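Local coordinates for oligopeptide-binding protein oppA (Lactococcus lactis, PDB 3DRF) that binds oligopeptides in a voluminous cavity as the receptor of the ABC transporter OppABCDF, whose peptide uptake is essential for growth in milk, at residues Glu113-Asp118 against Gly165-Val170; Gly85-Ala90 against Ile100-Asp105; Tyr119-Glu124 against Thr193-Gln198; Lys104-Ser109 against Tyr242-Lys247. All coordinates share one frame; numbering follows the deposited sequence.

Contact 1 of 4, residues Glu113-Asp118 against Gly165-Val170; sequences EVTAKD and GENGKV
Ala116 N donates to Gly168 O at 2.8 Å, and one residue on, Lys117 N donates to Glu166 O at 3.1 Å. These bonds mark the tight part. Here the type I turn Gly165-Gly168 packs against the first turn of helix 116-127. Ala116 CB packs against the loop carbonyls, 3.5 Å from Val170 O and 3.6 Å from Gly168 O. Thr115, the N-cap, forms a capping box with Asp118. Thr115 N gives a straight bond to Asp118 OD2 (167°), while the return bond from Asp118 N to Thr115 OG1 is weak. At one end, Lys169 crosses Glu113 at about a right angle. Its chain bends at chi2 (-75°), which helps bring NZ back although CB points away. NZ forms a salt bridge with Glu113 OE1 at 2.7 Å and also donates to Val114 O. The other Glu113 oxygen lies too close to Lys107 NZ to trust, and a second conformer exists. On the looser side, exposed Glu166 runs alongside Lys117, but a water joins Lys117 NZ to Glu166 OE2. Lys117 NZ also salt-bridges Glu120 and Glu124. The turn carbonyls take two N-H groups of the helix start, the capping box serves others, and charges pair at the flanks.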
loop_
_atom_site.group_PDB
_atom_site.type_symbol
_atom_site.label_atom_id
_atom_site.label_comp_id
_atom_site.label_asym_id
_atom_site.label_seq_id
_atom_site.Cartn_x
_atom_site.Cartn_y
_atom_site.Cartn_z
ATOM N N GLU A 113 -14.715 -16.837 20.601
ATOM C CA GLU A 113 -15.422 -15.622 20.181
ATOM C C GLU A 113 -14.470 -14.510 19.780
ATOM O O GLU A 113 -13.437 -14.310 20.406
ATOM C CB GLU A 113 -16.310 -15.079 21.303
ATOM C CG GLU A 113 -17.502 -15.943 21.646
ATOM C CD GLU A 113 -18.526 -16.013 20.521
ATOM O OE1 GLU A 113 -18.913 -14.955 19.981
ATOM O OE2 GLU A 113 -18.952 -17.136 20.175
ATOM N N VAL A 114 -14.822 -13.819 18.680
ATOM C CA VAL A 114 -14.235 -12.505 18.442
ATOM C C VAL A 114 -14.910 -11.437 19.294
ATOM O O VAL A 114 -16.137 -11.348 19.338
ATOM C CB VAL A 114 -14.333 -12.104 16.958
ATOM C CG1 VAL A 114 -13.632 -10.776 16.720
ATOM C CG2 VAL A 114 -13.743 -13.192 16.074
ATOM N N THR A 115 -14.118 -10.739 20.076
ATOM C CA THR A 115 -14.626 -9.817 21.094
ATOM C C THR A 115 -14.161 -8.385 20.892
ATOM O O THR A 115 -13.286 -8.089 20.127
ATOM C CB THR A 115 -14.114 -10.251 22.537
ATOM O OG1 THR A 115 -12.710 -10.015 22.624
ATOM C CG2 THR A 115 -14.483 -11.747 22.817
ATOM N N ALA A 116 -14.731 -7.499 21.685
ATOM C CA ALA A 116 -14.378 -6.056 21.706
ATOM C C ALA A 116 -12.849 -5.889 21.924
ATOM O O ALA A 116 -12.211 -5.081 21.257
ATOM C CB ALA A 116 -15.191 -5.345 22.845
ATOM N N LYS A 117 -12.284 -6.656 22.846
ATOM C CA LYS A 117 -10.847 -6.584 23.096
ATOM C C LYS A 117 -9.965 -6.945 21.861
ATOM O O LYS A 117 -8.940 -6.365 21.669
ATOM C CB LYS A 117 -10.490 -7.507 24.280
ATOM C CG LYS A 117 -8.962 -7.637 24.597
ATOM C CD LYS A 117 -8.305 -6.244 24.887
ATOM C CE LYS A 117 -6.784 -6.472 25.220
ATOM N NZ LYS A 117 -6.157 -5.100 25.460
ATOM N N ASP A 118 -10.430 -7.897 21.032
ATOM C CA ASP A 118 -9.710 -8.253 19.773
ATOM C C ASP A 118 -9.588 -7.051 18.820
ATOM O O ASP A 118 -8.670 -6.937 18.117
ATOM C CB ASP A 118 -10.433 -9.424 19.086
ATOM C CG ASP A 118 -10.388 -10.716 19.902
ATOM O OD1 ASP A 118 -9.470 -10.875 20.683
ATOM O OD2 ASP A 118 -11.282 -11.486 19.736
ATOM N N GLY A 165 -18.363 -4.533 27.883
ATOM C CA GLY A 165 -17.147 -5.181 28.392
ATOM C C GLY A 165 -16.203 -5.676 27.316
ATOM O O GLY A 165 -16.504 -5.740 26.192
ATOM N N GLU A 166 -15.006 -6.030 27.749
ATOM C CA GLU A 166 -13.937 -6.538 26.860
ATOM C C GLU A 166 -14.356 -7.794 26.120
ATOM O O GLU A 166 -13.945 -8.008 25.067
ATOM C CB GLU A 166 -12.638 -6.803 27.657
ATOM C CG GLU A 166 -11.914 -5.484 28.006
ATOM C CD GLU A 166 -10.421 -5.628 28.325
ATOM O OE1 GLU A 166 -9.917 -6.738 28.113
ATOM O OE2 GLU A 166 -9.822 -4.641 28.750
ATOM N N ASN A 167 -15.188 -8.609 26.737
ATOM C CA ASN A 167 -15.653 -9.871 26.168
ATOM C C ASN A 167 -17.013 -9.757 25.470
ATOM O O ASN A 167 -17.547 -10.711 24.971
ATOM C CB ASN A 167 -15.633 -10.995 27.239
ATOM C CG ASN A 167 -14.216 -11.389 27.625
ATOM O OD1 ASN A 167 -13.340 -11.480 26.808
ATOM N ND2 ASN A 167 -13.999 -11.525 28.890
ATOM N N GLY A 168 -17.541 -8.527 25.436
ATOM C CA GLY A 168 -18.717 -8.173 24.636
ATOM C C GLY A 168 -18.353 -7.936 23.164
ATOM O O GLY A 168 -17.254 -8.254 22.708
ATOM N N LYS A 169 -19.332 -7.400 22.465
ATOM C CA LYS A 169 -19.262 -7.269 21.000
ATOM C C LYS A 169 -19.211 -5.805 20.505
ATOM O O LYS A 169 -19.189 -5.577 19.344
ATOM C CB LYS A 169 -20.469 -8.026 20.374
ATOM C CG LYS A 169 -20.453 -9.538 20.573
ATOM C CD LYS A 169 -19.431 -10.205 19.664
ATOM C CE LYS A 169 -19.423 -11.750 19.953
ATOM N NZ LYS A 169 -18.743 -12.482 18.853
ATOM N N VAL A 170 -19.173 -4.875 21.443
ATOM C CA VAL A 170 -19.286 -3.427 21.104
ATOM C C VAL A 170 -18.042 -2.652 21.539
ATOM O O VAL A 170 -17.549 -2.799 22.593
ATOM C CB VAL A 170 -20.565 -2.799 21.754
ATOM C CG1 VAL A 170 -20.763 -1.317 21.291
ATOM C CG2 VAL A 170 -21.835 -3.658 21.448
HETATM O O HOH W 1 -7.502 -3.595 27.549
#

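Contact 2 of 4, residues Gly85-Ala90 against Ile100-Asp105; sequences GAADVA and ITLRKD
Strands 87-90 and 100-102 run antiparallel at 163°, their axes 4.7 Å apart at closest approach, as neighbours in the hairpin 87-92/97-102. Asp88 and Thr101 are the hydrogen-bonded pair: Asp88 N donates to Thr101 O at 3.0 Å, and Thr101 N to Asp88 O at 2.9 Å. Ala87-Leu102 and Val89-Ile100 are the non-hydrogen-bonded pairs on either side of it. Their side chains share one face. There the Ala87 methyl touches Leu102 CD2 at 3.8 Å and Ile100 CG2 at 4.1 Å. The CG2 branch of Ile100 lies anti to the backbone N (CG1 has chi1 -67°), and CG1 meets Val89 CG2. Asp88 and Thr101 point to the other face, and Asp88 OD1 accepts from Gly84 N. Past the strand end, Arg103 continues the pairing, its N bonded to Ala86 O at 3.0 Å. Its chain is extended from CG to NE and lies along the carbonyls of Ala86 and Gly85. NE donates to Gly85 O at 2.9 Å. That oxygen lies close to the guanidinium plane, but NE stands above the carbonyl plane, 42° out of it. NH2 bonds Gly84 O. One arginine therefore satisfies two loop carbonyls by its side chain and prolongs the hairpin's bonding where regular strand has ended.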
loop_
_atom_site.group_PDB
_atom_site.type_symbol
_atom_site.label_atom_id
_atom_site.label_comp_id
_atom_site.label_asym_id
_atom_site.label_seq_id
_atom_site.Cartn_x
_atom_site.Cartn_y
_atom_site.Cartn_z
ATOM N N GLY A 85 -21.590 -7.106 7.195
ATOM C CA GLY A 85 -20.338 -7.862 7.219
ATOM C C GLY A 85 -20.097 -8.514 8.572
ATOM O O GLY A 85 -20.989 -8.622 9.329
ATOM N N ALA A 86 -18.830 -8.811 8.868
ATOM C CA ALA A 86 -18.468 -9.352 10.184
ATOM C C ALA A 86 -18.825 -8.438 11.328
ATOM O O ALA A 86 -19.128 -8.906 12.406
ATOM C CB ALA A 86 -16.982 -9.733 10.224
ATOM N N ALA A 87 -18.853 -7.130 11.023
ATOM C CA ALA A 87 -19.242 -6.101 11.977
ATOM C C ALA A 87 -19.910 -4.947 11.209
ATOM O O ALA A 87 -19.775 -4.859 10.018
ATOM C CB ALA A 87 -17.995 -5.562 12.765
ATOM N N ASP A 88 -20.616 -4.131 11.970
ATOM C CA ASP A 88 -21.167 -2.838 11.464
ATOM C C ASP A 88 -20.491 -1.683 12.233
ATOM O O ASP A 88 -20.061 -1.829 13.344
ATOM C CB ASP A 88 -22.688 -2.766 11.726
ATOM C CG ASP A 88 -23.514 -3.804 10.925
ATOM O OD1 ASP A 88 -23.006 -4.401 10.024
ATOM O OD2 ASP A 88 -24.682 -3.866 11.267
ATOM N N VAL A 89 -20.436 -0.525 11.587
ATOM C CA VAL A 89 -19.928 0.690 12.202
ATOM C C VAL A 89 -21.001 1.790 12.060
ATOM O O VAL A 89 -21.606 1.946 11.031
ATOM C CB VAL A 89 -18.549 1.066 11.660
ATOM C CG1 VAL A 89 -18.613 1.324 10.139
ATOM C CG2 VAL A 89 -18.020 2.308 12.391
ATOM N N ALA A 90 -21.219 2.511 13.137
ATOM C CA ALA A 90 -22.118 3.686 13.179
ATOM C C ALA A 90 -21.347 4.925 13.612
ATOM O O ALA A 90 -20.716 4.938 14.627
ATOM C CB ALA A 90 -23.220 3.445 14.161
ATOM N N ILE A 100 -18.515 0.346 16.884
ATOM C CA ILE A 100 -18.345 -0.882 16.108
ATOM C C ILE A 100 -19.097 -2.002 16.848
ATOM O O ILE A 100 -18.882 -2.212 18.003
ATOM C CB ILE A 100 -16.816 -1.253 15.958
ATOM C CG1 ILE A 100 -16.038 -0.239 15.100
ATOM C CG2 ILE A 100 -16.687 -2.621 15.337
ATOM C CD1 ILE A 100 -15.661 1.047 15.833
ATOM N N THR A 101 -19.979 -2.688 16.138
ATOM C CA THR A 101 -20.724 -3.845 16.690
ATOM C C THR A 101 -20.356 -5.109 15.915
ATOM O O THR A 101 -20.691 -5.241 14.786
ATOM C CB THR A 101 -22.244 -3.591 16.597
ATOM O OG1 THR A 101 -22.538 -2.395 17.329
ATOM C CG2 THR A 101 -23.044 -4.732 17.213
ATOM N N LEU A 102 -19.644 -5.983 16.593
ATOM C CA LEU A 102 -19.254 -7.278 16.010
ATOM C C LEU A 102 -20.507 -8.204 15.994
ATOM O O LEU A 102 -21.256 -8.215 16.911
ATOM C CB LEU A 102 -18.159 -7.943 16.873
ATOM C CG LEU A 102 -16.908 -7.106 17.119
ATOM C CD1 LEU A 102 -16.035 -7.789 18.167
ATOM C CD2 LEU A 102 -16.108 -6.846 15.830
ATOM N N ARG A 103 -20.634 -9.001 14.950
ATOM C CA ARG A 103 -21.719 -10.011 14.941
ATOM C C ARG A 103 -21.651 -10.923 16.166
ATOM O O ARG A 103 -20.618 -11.315 16.601
ATOM C CB ARG A 103 -21.647 -10.857 13.656
ATOM C CG ARG A 103 -22.321 -10.194 12.487
ATOM C CD ARG A 103 -22.220 -11.140 11.261
ATOM N NE ARG A 103 -22.883 -10.622 10.067
ATOM C CZ ARG A 103 -24.097 -10.976 9.698
ATOM N NH1 ARG A 103 -24.791 -11.830 10.436
ATOM N NH2 ARG A 103 -24.594 -10.471 8.604
ATOM N N LYS A 104 -22.809 -11.257 16.704
ATOM C CA LYS A 104 -22.906 -12.216 17.824
ATOM C C LYS A 104 -22.182 -13.536 17.577
ATOM O O LYS A 104 -21.548 -14.065 18.459
ATOM C CB LYS A 104 -24.383 -12.470 18.146
ATOM C CG LYS A 104 -24.590 -13.223 19.380
ATOM C CD LYS A 104 -26.096 -13.506 19.552
ATOM C CE LYS A 104 -26.448 -14.889 20.149
ATOM N NZ LYS A 104 -27.839 -14.819 20.760
ATOM N N ASP A 105 -22.284 -14.021 16.356
ATOM C CA ASP A 105 -21.698 -15.323 15.946
ATOM C C ASP A 105 -20.350 -15.225 15.215
ATOM O O ASP A 105 -19.913 -16.116 14.583
ATOM C CB ASP A 105 -22.695 -16.195 15.171
ATOM C CG ASP A 105 -23.248 -15.524 13.963
ATOM O OD1 ASP A 105 -23.048 -14.314 13.722
ATOM O OD2 ASP A 105 -23.965 -16.226 13.204
#

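Contact 3 of 4, residues Tyr119-Glu124 against Thr193-Gln198; sequences YEFTYE and TVAPYQ
Thr122 OG1 donates to Thr193 O at 2.8 Å and accepts from a water at 2.9 Å. The carbonyl is met from well above its plane, with a C=O...donor angle of 109°. The same water bonds Thr193 OG1 and, weakly, Val194 O, so it ties the helix residue to two residues of the facing loop. OG1 of Thr122 lies beside its own backbone N (chi1 -66°), and CG2 is anti to that N. This turns CG2 toward Thr193 OG1, 3.4 Å away. The two threonines cross at about a right angle. About one turn earlier on the helix, the Tyr119 ring receives Val194 CG1 at its edge; that methyl is 4.0 Å from Tyr119 CB. The Tyr119 hydroxyl accepts from Tyr123 OH and also bonds Leu191 O. Next to Thr122 on the helix, Phe121 forms a T-shaped pair with Tyr197. The Tyr197 edge points at the Phe121 face, with Tyr197 CD1 over the centre of the Phe121 ring, centroids 5.1 Å apart and planes at 70°. Ala195 CB packs against Phe121 CD1 at 3.7 Å. Asp118, just before the segment, accepts from Tyr197 N, at the start of helix 197-200. Pro196, its N-cap, centres an inverse gamma turn. An extended loop thus runs along a buried helix and turns into a short one, probably within one lobe of the family's venus fly-trap fold.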
loop_
_atom_site.group_PDB
_atom_site.type_symbol
_atom_site.label_atom_id
_atom_site.label_comp_id
_atom_site.label_asym_id
_atom_site.label_seq_id
_atom_site.Cartn_x
_atom_site.Cartn_y
_atom_site.Cartn_z
ATOM N N TYR A 119 -10.638 -6.237 18.803
ATOM C CA TYR A 119 -10.607 -5.001 17.976
ATOM C C TYR A 119 -9.632 -3.921 18.518
ATOM O O TYR A 119 -8.858 -3.390 17.807
ATOM C CB TYR A 119 -12.050 -4.473 17.853
ATOM C CG TYR A 119 -12.082 -3.225 16.980
ATOM C CD1 TYR A 119 -11.729 -3.260 15.608
ATOM C CD2 TYR A 119 -12.398 -2.006 17.538
ATOM C CE1 TYR A 119 -11.739 -2.089 14.829
ATOM C CE2 TYR A 119 -12.414 -0.834 16.773
ATOM C CZ TYR A 119 -12.065 -0.886 15.430
ATOM O OH TYR A 119 -12.080 0.281 14.668
ATOM N N GLU A 120 -9.737 -3.644 19.810
ATOM C CA GLU A 120 -8.786 -2.736 20.464
ATOM C C GLU A 120 -7.346 -3.259 20.319
ATOM O O GLU A 120 -6.431 -2.493 20.132
ATOM C CB GLU A 120 -9.193 -2.574 21.970
ATOM C CG GLU A 120 -8.225 -1.641 22.732
ATOM C CD GLU A 120 -6.948 -2.328 23.280
ATOM O OE1 GLU A 120 -6.850 -3.525 23.285
ATOM O OE2 GLU A 120 -6.096 -1.539 23.709
ATOM N N PHE A 121 -7.173 -4.581 20.377
ATOM C CA PHE A 121 -5.792 -5.127 20.318
ATOM C C PHE A 121 -5.079 -4.819 18.973
ATOM O O PHE A 121 -3.916 -4.565 18.987
ATOM C CB PHE A 121 -5.783 -6.652 20.646
ATOM C CG PHE A 121 -4.390 -7.208 20.828
ATOM C CD1 PHE A 121 -3.987 -8.311 20.111
ATOM C CD2 PHE A 121 -3.498 -6.613 21.699
ATOM C CE1 PHE A 121 -2.730 -8.829 20.272
ATOM C CE2 PHE A 121 -2.182 -7.151 21.875
ATOM C CZ PHE A 121 -1.831 -8.238 21.130
ATOM N N THR A 122 -5.840 -4.776 17.869
ATOM C CA THR A 122 -5.289 -4.297 16.564
ATOM C C THR A 122 -4.551 -2.922 16.766
ATOM O O THR A 122 -3.472 -2.715 16.288
ATOM C CB THR A 122 -6.442 -4.083 15.608
ATOM O OG1 THR A 122 -7.030 -5.400 15.347
ATOM C CG2 THR A 122 -5.934 -3.453 14.288
ATOM N N TYR A 123 -5.179 -2.010 17.513
ATOM C CA TYR A 123 -4.584 -0.664 17.726
ATOM C C TYR A 123 -3.251 -0.779 18.481
ATOM O O TYR A 123 -2.365 -0.082 18.169
ATOM C CB TYR A 123 -5.529 0.237 18.501
ATOM C CG TYR A 123 -6.746 0.696 17.656
ATOM C CD1 TYR A 123 -7.884 -0.116 17.530
ATOM C CD2 TYR A 123 -6.731 1.891 16.931
ATOM C CE1 TYR A 123 -9.001 0.278 16.775
ATOM C CE2 TYR A 123 -7.862 2.297 16.148
ATOM C CZ TYR A 123 -8.984 1.505 16.119
ATOM O OH TYR A 123 -10.050 1.924 15.344
ATOM N N GLU A 124 -3.172 -1.678 19.453
ATOM C CA GLU A 124 -1.944 -1.862 20.193
ATOM C C GLU A 124 -0.857 -2.418 19.293
ATOM O O GLU A 124 0.256 -2.061 19.409
ATOM C CB GLU A 124 -2.144 -2.826 21.390
ATOM C CG GLU A 124 -3.184 -2.263 22.468
ATOM C CD GLU A 124 -3.248 -3.075 23.726
ATOM O OE1 GLU A 124 -2.441 -3.936 23.842
ATOM O OE2 GLU A 124 -4.149 -2.847 24.518
ATOM N N THR A 193 -9.772 -4.140 11.279
ATOM C CA THR A 193 -9.424 -5.557 11.496
ATOM C C THR A 193 -9.400 -5.879 12.989
ATOM O O THR A 193 -9.321 -5.013 13.788
ATOM C CB THR A 193 -8.027 -5.885 10.870
ATOM O OG1 THR A 193 -7.017 -5.083 11.507
ATOM C CG2 THR A 193 -8.005 -5.576 9.350
ATOM N N VAL A 194 -9.475 -7.175 13.271
ATOM C CA VAL A 194 -9.303 -7.748 14.623
ATOM C C VAL A 194 -8.045 -8.635 14.688
ATOM O O VAL A 194 -7.587 -9.134 13.738
ATOM C CB VAL A 194 -10.563 -8.605 15.034
ATOM C CG1 VAL A 194 -11.723 -7.691 15.433
ATOM C CG2 VAL A 194 -11.003 -9.586 13.923
ATOM N N ALA A 195 -7.527 -8.737 15.889
ATOM C CA ALA A 195 -6.375 -9.612 16.211
ATOM C C ALA A 195 -6.771 -10.491 17.378
ATOM O O ALA A 195 -7.433 -10.010 18.286
ATOM C CB ALA A 195 -5.137 -8.742 16.571
ATOM N N PRO A 196 -6.366 -11.750 17.347
ATOM C CA PRO A 196 -6.854 -12.713 18.354
ATOM C C PRO A 196 -6.071 -12.606 19.692
ATOM O O PRO A 196 -5.131 -13.358 19.938
ATOM C CB PRO A 196 -6.669 -14.056 17.638
ATOM C CG PRO A 196 -5.435 -13.811 16.708
ATOM C CD PRO A 196 -5.658 -12.390 16.225
ATOM N N TYR A 197 -6.536 -11.682 20.527
ATOM C CA TYR A 197 -5.821 -11.361 21.771
ATOM C C TYR A 197 -5.624 -12.571 22.715
ATOM O O TYR A 197 -4.570 -12.770 23.178
ATOM C CB TYR A 197 -6.509 -10.193 22.487
ATOM C CG TYR A 197 -5.909 -9.927 23.853
ATOM C CD1 TYR A 197 -4.680 -9.318 23.985
ATOM C CD2 TYR A 197 -6.568 -10.336 25.002
ATOM C CE1 TYR A 197 -4.140 -9.097 25.254
ATOM C CE2 TYR A 197 -6.038 -10.099 26.271
ATOM C CZ TYR A 197 -4.826 -9.503 26.352
ATOM O OH TYR A 197 -4.234 -9.246 27.590
ATOM N N GLN A 198 -6.651 -13.373 22.932
ATOM C CA GLN A 198 -6.472 -14.520 23.841
ATOM C C GLN A 198 -5.445 -15.515 23.297
ATOM O O GLN A 198 -4.746 -16.096 24.049
ATOM C CB GLN A 198 -7.815 -15.233 24.114
ATOM C CG GLN A 198 -8.798 -14.459 24.993
ATOM C CD GLN A 198 -8.240 -14.122 26.369
ATOM O OE1 GLN A 198 -7.518 -14.869 26.962
ATOM N NE2 GLN A 198 -8.601 -12.972 26.857
HETATM O O HOH W 2 -5.504 -6.612 13.253
#

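Contact 4 of 4, residues Lys104-Ser109 against Tyr242-Lys247; sequences KDLKWS and YYWGEK
Tyr242 packs across the end of segment 104-109, and its side chain meets three residues in turn. CB lies 3.8 Å from Trp108 O and 4.0 Å from Lys107 CB, and CG is also near Trp108 O. CD1 is near Lys107 CD, at 4.1 Å. Across the ring, CD2 and CE2 present their edge to Ser109 O, 3.5 Å from CD2. The contacts end at the CD and CE atoms. Lys107 touches with its aliphatic part; its NZ heads for Glu113, at a distance too short to trust. Trp244 meets the start of the segment. Leu106 lies beside it, pointing the same way, with Leu106 CD1 3.5 Å from Trp244 CD1. Leu106 CG is anti to its backbone N (chi1 -179°), which carries the methyl to the indole. Asp105 crosses Trp244 at about a right angle, OD1 lying 3.7 Å from Trp244 CB. No direct hydrogen bond spans the contact; waters do that work. One donates to both Asp105 O and Tyr242 O. Another donates to Asp105 OD2 and Trp244 O; a third accepts from Lys107 N and may donate to Tyr242 O. Aromatic and aliphatic contact thus joins the loops, with water serving backbone atoms and the Asp105 carboxylate.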
loop_
_atom_site.group_PDB
_atom_site.type_symbol
_atom_site.label_atom_id
_atom_site.label_comp_id
_atom_site.label_asym_id
_atom_site.label_seq_id
_atom_site.Cartn_x
_atom_site.Cartn_y
_atom_site.Cartn_z
ATOM N N LYS A 104 -22.809 -11.257 16.704
ATOM C CA LYS A 104 -22.906 -12.216 17.824
ATOM C C LYS A 104 -22.182 -13.536 17.577
ATOM O O LYS A 104 -21.548 -14.065 18.459
ATOM C CB LYS A 104 -24.383 -12.470 18.146
ATOM C CG LYS A 104 -24.590 -13.223 19.380
ATOM C CD LYS A 104 -26.096 -13.506 19.552
ATOM C CE LYS A 104 -26.448 -14.889 20.149
ATOM N NZ LYS A 104 -27.839 -14.819 20.760
ATOM N N ASP A 105 -22.284 -14.021 16.356
ATOM C CA ASP A 105 -21.698 -15.323 15.946
ATOM C C ASP A 105 -20.350 -15.225 15.215
ATOM O O ASP A 105 -19.913 -16.116 14.583
ATOM C CB ASP A 105 -22.695 -16.195 15.171
ATOM C CG ASP A 105 -23.248 -15.524 13.963
ATOM O OD1 ASP A 105 -23.048 -14.314 13.722
ATOM O OD2 ASP A 105 -23.965 -16.226 13.204
ATOM N N LEU A 106 -19.743 -14.069 15.296
ATOM C CA LEU A 106 -18.374 -13.930 14.774
ATOM C C LEU A 106 -17.363 -14.630 15.699
ATOM O O LEU A 106 -17.211 -14.255 16.814
ATOM C CB LEU A 106 -18.020 -12.422 14.610
ATOM C CG LEU A 106 -16.638 -12.130 14.062
ATOM C CD1 LEU A 106 -16.466 -12.677 12.610
ATOM C CD2 LEU A 106 -16.343 -10.570 14.150
ATOM N N LYS A 107 -16.694 -15.602 15.120
ATOM C CA LYS A 107 -15.729 -16.440 15.823
ATOM C C LYS A 107 -14.378 -16.482 15.085
ATOM O O LYS A 107 -14.288 -16.235 13.934
ATOM C CB LYS A 107 -16.324 -17.867 15.936
ATOM C CG LYS A 107 -17.603 -17.965 16.811
ATOM C CD LYS A 107 -18.084 -19.430 16.837
ATOM C CE LYS A 107 -19.351 -19.500 17.648
ATOM N NZ LYS A 107 -18.927 -19.085 18.986
ATOM N N TRP A 108 -13.365 -16.810 15.834
ATOM C CA TRP A 108 -12.074 -17.259 15.292
ATOM C C TRP A 108 -12.163 -18.721 14.814
ATOM O O TRP A 108 -13.084 -19.452 15.173
ATOM C CB TRP A 108 -10.984 -17.202 16.414
ATOM C CG TRP A 108 -10.722 -15.736 16.853
ATOM C CD1 TRP A 108 -11.166 -15.158 17.984
ATOM C CD2 TRP A 108 -10.072 -14.712 16.087
ATOM N NE1 TRP A 108 -10.784 -13.834 18.021
ATOM C CE2 TRP A 108 -10.136 -13.541 16.851
ATOM C CE3 TRP A 108 -9.385 -14.699 14.867
ATOM C CZ2 TRP A 108 -9.532 -12.345 16.443
ATOM C CZ3 TRP A 108 -8.804 -13.505 14.449
ATOM C CH2 TRP A 108 -8.888 -12.327 15.248
ATOM N N SER A 109 -11.157 -19.114 14.039
ATOM C CA SER A 109 -11.153 -20.444 13.410
ATOM C C SER A 109 -10.890 -21.604 14.414
ATOM O O SER A 109 -10.943 -22.729 14.043
ATOM C CB SER A 109 -10.156 -20.458 12.269
ATOM O OG SER A 109 -8.902 -19.982 12.731
ATOM N N TYR A 242 -16.493 -22.411 11.475
ATOM C CA TYR A 242 -17.050 -21.382 12.394
ATOM C C TYR A 242 -17.465 -20.077 11.712
ATOM O O TYR A 242 -17.989 -19.223 12.353
ATOM C CB TYR A 242 -16.045 -21.103 13.530
ATOM C CG TYR A 242 -15.717 -22.345 14.369
ATOM C CD1 TYR A 242 -16.650 -22.882 15.263
ATOM C CD2 TYR A 242 -14.467 -22.954 14.279
ATOM C CE1 TYR A 242 -16.370 -24.008 15.982
ATOM C CE2 TYR A 242 -14.175 -24.062 15.048
ATOM C CZ TYR A 242 -15.143 -24.547 15.894
ATOM O OH TYR A 242 -14.884 -25.640 16.673
ATOM N N TYR A 243 -17.247 -19.976 10.430
ATOM C CA TYR A 243 -17.583 -18.725 9.694
ATOM C C TYR A 243 -19.073 -18.478 9.772
ATOM O O TYR A 243 -19.849 -19.350 9.593
ATOM C CB TYR A 243 -17.182 -18.894 8.210
ATOM C CG TYR A 243 -17.426 -17.657 7.350
ATOM C CD1 TYR A 243 -16.821 -16.414 7.658
ATOM C CD2 TYR A 243 -18.260 -17.729 6.237
ATOM C CE1 TYR A 243 -17.074 -15.300 6.891
ATOM C CE2 TYR A 243 -18.519 -16.592 5.465
ATOM C CZ TYR A 243 -17.926 -15.403 5.805
ATOM O OH TYR A 243 -18.188 -14.283 5.022
ATOM N N TRP A 244 -19.440 -17.236 10.008
ATOM C CA TRP A 244 -20.822 -16.822 10.255
ATOM C C TRP A 244 -21.657 -16.724 8.981
ATOM O O TRP A 244 -22.821 -16.700 9.022
ATOM C CB TRP A 244 -20.808 -15.451 10.998
ATOM C CG TRP A 244 -20.057 -14.363 10.198
ATOM C CD1 TRP A 244 -18.763 -14.069 10.297
ATOM C CD2 TRP A 244 -20.572 -13.580 9.104
ATOM N NE1 TRP A 244 -18.420 -13.137 9.369
ATOM C CE2 TRP A 244 -19.514 -12.827 8.609
ATOM C CE3 TRP A 244 -21.844 -13.436 8.511
ATOM C CZ2 TRP A 244 -19.659 -11.934 7.562
ATOM C CZ3 TRP A 244 -21.980 -12.572 7.437
ATOM C CH2 TRP A 244 -20.896 -11.828 6.976
ATOM N N GLY A 245 -20.989 -16.606 7.864
ATOM C CA GLY A 245 -21.614 -16.184 6.629
ATOM C C GLY A 245 -21.882 -17.301 5.673
ATOM O O GLY A 245 -22.093 -18.396 6.031
ATOM N N GLU A 246 -21.913 -16.929 4.414
ATOM C CA GLU A 246 -22.233 -17.869 3.356
ATOM C C GLU A 246 -21.126 -18.937 3.318
ATOM O O GLU A 246 -19.996 -18.625 3.217
ATOM C CB GLU A 246 -22.312 -17.113 2.013
ATOM C CG GLU A 246 -23.450 -16.094 1.942
ATOM C CD GLU A 246 -24.814 -16.754 1.981
ATOM O OE1 GLU A 246 -24.990 -17.699 1.207
ATOM O OE2 GLU A 246 -25.664 -16.328 2.791
ATOM N N LYS A 247 -21.483 -20.181 3.418
ATOM C CA LYS A 247 -20.495 -21.222 3.367
ATOM C C LYS A 247 -19.973 -21.451 1.957
ATOM O O LYS A 247 -20.724 -21.450 1.052
ATOM C CB LYS A 247 -21.089 -22.511 3.894
ATOM C CG LYS A 247 -21.667 -22.319 5.286
ATOM C CD LYS A 247 -20.529 -22.107 6.272
ATOM C CE LYS A 247 -20.934 -21.898 7.723
ATOM N NZ LYS A 247 -19.949 -22.525 8.702
HETATM O O HOH W 3 -20.337 -18.695 13.806
HETATM O O HOH W 4 -24.833 -15.693 10.657
HETATM O O HOH W 5 -17.466 -16.398 12.394
#

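How the contacts relate
Contact 3 is the buried one; contacts 1, 2 and 4 are only partly buried. Contacts 1 and 3 both use helix 116-127: contact 1 holds its start with backbone bonds and charges, contact 3 its body with rings, methyls and one hydroxyl bond. They meet at Asp118, whose side chain and carbonyl both serve the loop of contact 3. Contact 2 is sheet pairing and connects to contact 1 through Lys169, which bonds Leu102 and Arg103. Contact 4 shares Lys104 and Asp105 with contact 2, and its Trp244 packs on Arg103 and Ala86. It joins two loops and relies on water. Trp108 ties it to contact 3 by packing on Pro196 and to contact 1 through Asp118.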